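DNA-binding protein (Silicibacter pomeroyi, PDB 3EUS) probably binds DNA through a small all-helical domain of the Cro/C1 (XRE) helix-turn-helix family. Local coordinates at residues Q41-K46 and A60-A65; A31-R36 and A64-L69. One frame throughout, in Å; residues are numbered along the deposited sequence.

Interaction 1 of 2, residues Q41-K46 and A60-A65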
ATOM      1  N   GLN A  41      13.028 -14.717   6.751  1.00 19.39           N
ATOM      2  CA  GLN A  41      13.857 -13.511   6.653  1.00 20.99           C
ATOM      3  C   GLN A  41      13.944 -12.968   5.221  1.00 21.05           C
ATOM      4  O   GLN A  41      13.982 -11.735   4.999  1.00 21.41           O
ATOM      5  CB  GLN A  41      15.232 -13.798   7.231  1.00 21.59           C
ATOM      6  CG  GLN A  41      16.265 -12.705   7.087  1.00 23.84           C
ATOM      7  CD  GLN A  41      17.647 -13.085   7.623  1.00 29.25           C
ATOM      8  OE1 GLN A  41      17.783 -13.835   8.601  1.00 33.75           O
ATOM      9  NE2 GLN A  41      18.682 -12.556   6.982  1.00 33.10           N
ATOM     10  N   SER A  42      13.990 -13.894   4.260  1.00 21.21           N
ATOM     11  CA  SER A  42      14.060 -13.573   2.820  1.00 20.83           C
ATOM     12  C   SER A  42      12.926 -12.687   2.330  1.00 20.21           C
ATOM     13  O   SER A  42      13.123 -11.884   1.424  1.00 20.13           O
ATOM     14  CB  SER A  42      14.132 -14.865   1.974  1.00 20.04           C
ATOM     15  OG  SER A  42      12.900 -15.582   1.970  1.00 21.82           O
ATOM     16  N   PHE A  43      11.754 -12.775   2.958  1.00 19.78           N
ATOM     17  CA  PHE A  43      10.658 -11.886   2.622  1.00 18.13           C
ATOM     18  C   PHE A  43      10.998 -10.426   2.854  1.00 17.56           C
ATOM     19  O   PHE A  43      10.827  -9.603   1.944  1.00 15.21           O
ATOM     20  CB  PHE A  43       9.376 -12.275   3.398  1.00 17.29           C
ATOM     21  CG  PHE A  43       8.246 -11.285   3.254  1.00 17.96           C
ATOM     22  CD1 PHE A  43       7.425 -11.304   2.140  1.00 23.08           C
ATOM     23  CD2 PHE A  43       7.985 -10.360   4.244  1.00 17.40           C
ATOM     24  CE1 PHE A  43       6.366 -10.415   2.019  1.00 24.41           C
ATOM     25  CE2 PHE A  43       6.906  -9.454   4.131  1.00 14.77           C
ATOM     26  CZ  PHE A  43       6.113  -9.458   3.022  1.00 20.40           C
ATOM     27  N   VAL A  44      11.519 -10.131   4.046  1.00 17.21           N
ATOM     28  CA  VAL A  44      11.934  -8.792   4.412  1.00 16.47           C
ATOM     29  C   VAL A  44      13.089  -8.313   3.515  1.00 17.58           C
ATOM     30  O   VAL A  44      13.002  -7.213   2.965  1.00 16.36           O
ATOM     31  CB  VAL A  44      12.287  -8.689   5.883  1.00 16.48           C
ATOM     32  CG1 VAL A  44      12.885  -7.268   6.250  1.00 13.09           C
ATOM     33  CG2 VAL A  44      11.013  -8.971   6.720  1.00 16.91           C
ATOM     34  N   ALA A  45      14.116  -9.132   3.356  1.00 18.03           N
ATOM     35  CA  ALA A  45      15.248  -8.741   2.481  1.00 18.83           C
ATOM     36  C   ALA A  45      14.768  -8.444   1.059  1.00 19.04           C
ATOM     37  O   ALA A  45      15.175  -7.432   0.445  1.00 20.80           O
ATOM     38  CB  ALA A  45      16.337  -9.826   2.446  1.00 19.59           C
ATOM     39  N   LYS A  46      13.923  -9.309   0.531  1.00 17.82           N
ATOM     40  CA  LYS A  46      13.454  -9.160  -0.829  1.00 19.09           C
ATOM     41  C   LYS A  46      12.576  -7.942  -1.018  1.00 18.05           C
ATOM     42  O   LYS A  46      12.720  -7.210  -2.013  1.00 18.36           O
ATOM     43  CB  LYS A  46      12.748 -10.408  -1.334  1.00 18.69           C
ATOM     44  CG  LYS A  46      13.716 -11.514  -1.684  1.00 23.16           C
ATOM     45  CD  LYS A  46      12.982 -12.817  -2.021  1.00 26.48           C
ATOM     46  CE  LYS A  46      13.934 -13.854  -2.601  1.00 29.98           C
ATOM     47  NZ  LYS A  46      13.224 -14.936  -3.301  1.00 32.50           N
ATOM     48  N   ALA A  60       0.290  -2.731   5.546  1.00 16.28           N
ATOM     49  CA  ALA A  60      -0.329  -2.471   6.836  1.00 16.33           C
ATOM     50  C   ALA A  60       0.333  -3.310   7.918  1.00 15.60           C
ATOM     51  O   ALA A  60       0.654  -2.796   9.005  1.00 15.67           O
ATOM     52  CB  ALA A  60      -1.913  -2.723   6.743  1.00 14.86           C
ATOM     53  N   LYS A  61       0.515  -4.613   7.671  1.00 15.93           N
ATOM     54  CA  LYS A  61       1.061  -5.463   8.698  1.00 15.79           C
ATOM     55  C   LYS A  61       2.530  -5.102   9.024  1.00 13.40           C
ATOM     56  O   LYS A  61       2.962  -5.150  10.172  1.00 14.41           O
ATOM     57  CB  LYS A  61       0.939  -6.922   8.276  1.00 15.75           C
ATOM     58  CG  LYS A  61      -0.556  -7.471   8.265  1.00 19.80           C
ATOM     59  CD  LYS A  61      -0.588  -8.844   7.624  1.00 25.89           C
ATOM     60  CE  LYS A  61      -2.008  -9.484   7.629  1.00 30.31           C
ATOM     61  NZ  LYS A  61      -2.059 -10.901   7.107  1.00 33.79           N
ATOM     62  N   TRP A  62       3.284  -4.816   8.001  1.00 13.59           N
ATOM     63  CA  TRP A  62       4.739  -4.427   8.137  1.00 13.15           C
ATOM     64  C   TRP A  62       4.809  -3.160   8.996  1.00 12.80           C
ATOM     65  O   TRP A  62       5.578  -3.067   9.945  1.00 12.86           O
ATOM     66  CB  TRP A  62       5.298  -4.119   6.752  1.00 13.23           C
ATOM     67  CG  TRP A  62       6.772  -3.777   6.646  1.00 11.57           C
ATOM     68  CD1 TRP A  62       7.393  -2.647   7.093  1.00 12.70           C
ATOM     69  CD2 TRP A  62       7.749  -4.497   5.901  1.00 11.13           C
ATOM     70  NE1 TRP A  62       8.722  -2.647   6.718  1.00 11.49           N
ATOM     71  CE2 TRP A  62       8.971  -3.775   5.994  1.00 10.49           C
ATOM     72  CE3 TRP A  62       7.735  -5.693   5.197  1.00 15.73           C
ATOM     73  CZ2 TRP A  62      10.148  -4.228   5.412  1.00 11.97           C
ATOM     74  CZ3 TRP A  62       8.886  -6.115   4.593  1.00 14.12           C
ATOM     75  CH2 TRP A  62      10.094  -5.377   4.711  1.00 13.14           C
ATOM     76  N   MET A  63       4.012  -2.148   8.646  1.00 14.40           N
ATOM     77  CA  MET A  63       4.086  -0.888   9.356  1.00 13.23           C
ATOM     78  C   MET A  63       3.635  -1.033  10.803  1.00 14.14           C
ATOM     79  O   MET A  63       4.230  -0.468  11.678  1.00 13.42           O
ATOM     80  CB  MET A  63       3.311   0.217   8.599  1.00 13.58           C
ATOM     81  CG  MET A  63       3.993   0.577   7.251  1.00 12.95           C
ATOM     82  SD  MET A  63       5.740   1.078   7.252  1.00  7.31           S
ATOM     83  CE  MET A  63       5.706   2.538   8.304  1.00 17.99           C
ATOM     84  N   ALA A  64       2.596  -1.823  11.048  1.00 13.98           N
ATOM     85  CA  ALA A  64       2.178  -2.121  12.405  1.00 14.10           C
ATOM     86  C   ALA A  64       3.218  -2.865  13.204  1.00 12.45           C
ATOM     87  O   ALA A  64       3.388  -2.584  14.406  1.00 12.94           O
ATOM     88  CB  ALA A  64       0.834  -2.981  12.408  1.00 14.01           C
ATOM     89  N   ALA A  65       3.891  -3.805  12.579  1.00 13.22           N
ATOM     90  CA  ALA A  65       4.968  -4.572  13.256  1.00 14.47           C
ATOM     91  C   ALA A  65       6.164  -3.692  13.588  1.00 13.84           C
ATOM     92  O   ALA A  65       6.907  -3.999  14.515  1.00 14.23           O
ATOM     93  CB  ALA A  65       5.422  -5.797  12.406  1.00 13.62           C
TER
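W62 reaches from helix 56-65 across to helix 41-48 and meets V44 and F43 there. The nearest CA atoms of the two segments, of V44 and W62, are 9.2 Å apart. The indole and the V44 side chain fill the gap between them. The CG of W62 stands anti to the backbone N (chi1 -177°), and the indole extends toward helix 41-48. The far corner of its six-membered ring does the touching. CH2 of W62 lies 3.7 Å from CG1 of V44, and CZ3 of W62 lies 4.1 Å from CG2 of V44. Both branches of the valine touch the ring. The carbonyl O of V44 sits in the indole plane at the ring edge, 3.9 Å from CH2 of W62. F43 comes in beside the valine. Its CE2 approaches the indole edge near the ring plane, 3.9 Å from CZ3 of W62, and the phenylalanine and the indole point in contrary directions as they pass. All three residues are buried. The indole NE1 has its hydrogen bond elsewhere, to the carbonyl O of L19 on helix 10-25. With an alanine here in place of W62, a gap is likely to open beside V44 and F43, and the L19 carbonyl would lose this donor. The contact is consistent with core packing of a Cro/C1-type domain, in which helix 41-48 would be the second helix of the helix-turn-helix.

Interaction 2 of 2, residues A31-R36 and A64-L69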
ATOM      1  N   ALA A  31      15.468 -10.393  10.266  1.00 17.36           N
ATOM      2  CA  ALA A  31      14.962 -11.612  10.900  1.00 17.98           C
ATOM      3  C   ALA A  31      13.862 -11.343  11.935  1.00 17.32           C
ATOM      4  O   ALA A  31      12.866 -12.080  11.973  1.00 16.88           O
ATOM      5  CB  ALA A  31      16.113 -12.415  11.546  1.00 18.22           C
ATOM      6  N   ASP A  32      14.101 -10.327  12.775  1.00 16.82           N
ATOM      7  CA  ASP A  32      13.204  -9.926  13.876  1.00 17.17           C
ATOM      8  C   ASP A  32      11.848  -9.500  13.313  1.00 16.02           C
ATOM      9  O   ASP A  32      10.788  -9.900  13.816  1.00 16.98           O
ATOM     10  CB  ASP A  32      13.783  -8.719  14.617  1.00 16.77           C
ATOM     11  CG  ASP A  32      14.973  -9.041  15.515  1.00 19.81           C
ATOM     12  OD1 ASP A  32      15.125 -10.205  15.990  1.00 16.59           O
ATOM     13  OD2 ASP A  32      15.717  -8.055  15.798  1.00 19.11           O
ATOM     14  N   LEU A  33      11.905  -8.704  12.241  1.00 16.01           N
ATOM     15  CA  LEU A  33      10.712  -8.205  11.598  1.00 14.77           C
ATOM     16  C   LEU A  33       9.982  -9.369  10.927  1.00 14.40           C
ATOM     17  O   LEU A  33       8.752  -9.476  11.059  1.00 12.86           O
ATOM     18  CB  LEU A  33      10.994  -7.059  10.605  1.00 15.27           C
ATOM     19  CG  LEU A  33       9.757  -6.564   9.845  1.00  9.62           C
ATOM     20  CD1 LEU A  33       8.548  -6.169  10.799  1.00 10.36           C
ATOM     21  CD2 LEU A  33      10.060  -5.449   8.770  1.00 11.03           C
ATOM     22  N   ALA A  34      10.713 -10.230  10.215  1.00 13.91           N
ATOM     23  CA  ALA A  34      10.078 -11.356   9.536  1.00 14.82           C
ATOM     24  C   ALA A  34       9.362 -12.257  10.562  1.00 14.64           C
ATOM     25  O   ALA A  34       8.256 -12.715  10.315  1.00 15.95           O
ATOM     26  CB  ALA A  34      11.062 -12.155   8.703  1.00 14.88           C
ATOM     27  N   GLU A  35       9.977 -12.440  11.714  1.00 15.78           N
ATOM     28  CA  GLU A  35       9.406 -13.307  12.765  1.00 15.90           C
ATOM     29  C   GLU A  35       8.059 -12.702  13.188  1.00 15.74           C
ATOM     30  O   GLU A  35       7.028 -13.410  13.289  1.00 15.07           O
ATOM     31  CB  GLU A  35      10.353 -13.380  13.982  1.00 16.37           C
ATOM     32  CG  GLU A  35      11.431 -14.451  13.929  1.00 21.93           C
ATOM     33  CD  GLU A  35      10.944 -15.866  14.176  1.00 28.06           C
ATOM     34  OE1 GLU A  35      10.261 -16.151  15.192  1.00 32.02           O
ATOM     35  OE2 GLU A  35      11.298 -16.729  13.350  1.00 34.65           O
ATOM     36  N   ARG A  36       8.033 -11.379  13.349  1.00 15.19           N
ATOM     37  CA  ARG A  36       6.799 -10.689  13.744  1.00 16.64           C
ATOM     38  C   ARG A  36       5.721 -10.779  12.676  1.00 17.17           C
ATOM     39  O   ARG A  36       4.535 -10.740  13.010  1.00 18.75           O
ATOM     40  CB  ARG A  36       7.016  -9.231  14.080  1.00 16.71           C
ATOM     41  CG  ARG A  36       7.850  -8.974  15.306  1.00 18.17           C
ATOM     42  CD  ARG A  36       7.979  -7.474  15.506  1.00 19.80           C
ATOM     43  NE  ARG A  36       8.660  -7.172  16.751  1.00 23.03           N
ATOM     44  CZ  ARG A  36       8.729  -5.960  17.296  1.00 24.20           C
ATOM     45  NH1 ARG A  36       8.166  -4.902  16.706  1.00 26.44           N
ATOM     46  NH2 ARG A  36       9.350  -5.806  18.460  1.00 26.06           N
ATOM     47  N   ALA A  64       2.596  -1.823  11.048  1.00 13.98           N
ATOM     48  CA  ALA A  64       2.178  -2.121  12.405  1.00 14.10           C
ATOM     49  C   ALA A  64       3.218  -2.865  13.204  1.00 12.45           C
ATOM     50  O   ALA A  64       3.388  -2.584  14.406  1.00 12.94           O
ATOM     51  CB  ALA A  64       0.834  -2.981  12.408  1.00 14.01           C
ATOM     52  N   ALA A  65       3.891  -3.805  12.579  1.00 13.22           N
ATOM     53  CA  ALA A  65       4.968  -4.572  13.256  1.00 14.47           C
ATOM     54  C   ALA A  65       6.164  -3.692  13.588  1.00 13.84           C
ATOM     55  O   ALA A  65       6.907  -3.999  14.515  1.00 14.23           O
ATOM     56  CB  ALA A  65       5.422  -5.797  12.406  1.00 13.62           C
ATOM     57  N   CYS A  66       6.321  -2.599  12.851  1.00 15.08           N
ATOM     58  CA  CYS A  66       7.389  -1.620  13.094  1.00 14.91           C
ATOM     59  C   CYS A  66       6.901  -0.478  13.933  1.00 14.89           C
ATOM     60  O   CYS A  66       7.641   0.465  14.117  1.00 16.72           O
ATOM     61  CB  CYS A  66       7.915  -1.066  11.780  1.00 14.60           C
ATOM     62  SG  CYS A  66       8.769  -2.288  10.678  1.00 15.98           S
ATOM     63  N   GLU A  67       5.688  -0.564  14.469  1.00 14.91           N
ATOM     64  CA  GLU A  67       5.084   0.525  15.275  1.00 16.37           C
ATOM     65  C   GLU A  67       5.184   1.850  14.513  1.00 16.07           C
ATOM     66  O   GLU A  67       5.651   2.862  15.024  1.00 15.64           O
ATOM     67  CB  GLU A  67       5.761   0.609  16.654  1.00 17.67           C
ATOM     68  CG  GLU A  67       5.888  -0.744  17.289  1.00 21.13           C
ATOM     69  CD  GLU A  67       6.415  -0.628  18.694  1.00 28.71           C
ATOM     70  OE1 GLU A  67       7.639  -0.387  18.877  1.00 31.73           O
ATOM     71  OE2 GLU A  67       5.586  -0.731  19.613  1.00 31.04           O
ATOM     72  N   GLY A  68       4.789   1.822  13.252  1.00 14.65           N
ATOM     73  CA  GLY A  68       4.908   3.002  12.416  1.00 15.52           C
ATOM     74  C   GLY A  68       3.628   3.296  11.702  1.00 14.66           C
ATOM     75  O   GLY A  68       3.647   3.926  10.641  1.00 15.23           O
ATOM     76  N   LEU A  69       2.505   2.972  12.325  1.00 14.82           N
ATOM     77  CA  LEU A  69       1.209   3.282  11.692  1.00 15.07           C
ATOM     78  C   LEU A  69       1.043   4.822  11.678  1.00 15.75           C
ATOM     79  O   LEU A  69       0.451   5.362  10.756  1.00 17.42           O
ATOM     80  CB  LEU A  69       0.044   2.600  12.392  1.00 15.13           C
ATOM     81  CG  LEU A  69      -0.040   1.088  12.194  1.00 15.75           C
ATOM     82  CD1 LEU A  69      -1.101   0.535  13.182  1.00 15.21           C
ATOM     83  CD2 LEU A  69      -0.328   0.803  10.728  1.00 15.97           C
TER
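R36 and L33 of helix 30-36 both meet A65, the last residue of helix 56-65. The polar link is a hydrogen bond from NH1 of R36 to the carbonyl O of A65, 2.7 Å long. The oxygen lies in the guanidinium plane, at its edge. The donor sits almost on the extension of the carbonyl bond (C=O...N angle 170°), but the hydrogen bond is bent, with an N-H...O angle of 140°. R36 gets there with a chain extended from CG to NE, and its CB packs 4.1 Å from CB of A65. Beside the arginine lies an apolar patch. CD1 of L33 presses on CB of A65 at 3.5 Å. The same methyl and CD2 of L33 each lie 3.9 Å from SG of C66, so the thiol faces both branches of the leucine. With CG anti to the backbone N (chi1 177°), the branched end of L33 reaches A65 and C66. The helix end itself is shaped by a Schellman motif. E67 has positive phi, G68 N pairs with M63 O, and E67 N bonds to A64 O at 3.1 Å. The carboxylate of E67 is not in contact with R36, as its OE1 is 5.0 Å from NH1 of R36, but its charge may still favour the arginine's position. Around the contact, C66 packs on A22 and R23 of helix 10-25, and L33 also touches V44 of helix 41-48. The end of helix 56-65 is thus set against helices 10-25 and 30-36.

Overall arrangement
From the N terminus, the chain first runs through helix 10-25. Helix 30-36 then supplies the first half of interaction 2, and helix 41-48 the first half of interaction 1. Both contacts close on helix 56-65 and its C-terminal turn. The span of interaction 1 (41-65) lies within that of interaction 2 (31-69), so the two nest, and their second segments overlap at A64 and A65. Their centres lie about 6 Å apart. L33 and W62 pack on each other and join the two contacts into one core. Together they tie both helices of the probable helix-turn-helix to helix 56-65, whose A64 also packs on A80 of the second subunit.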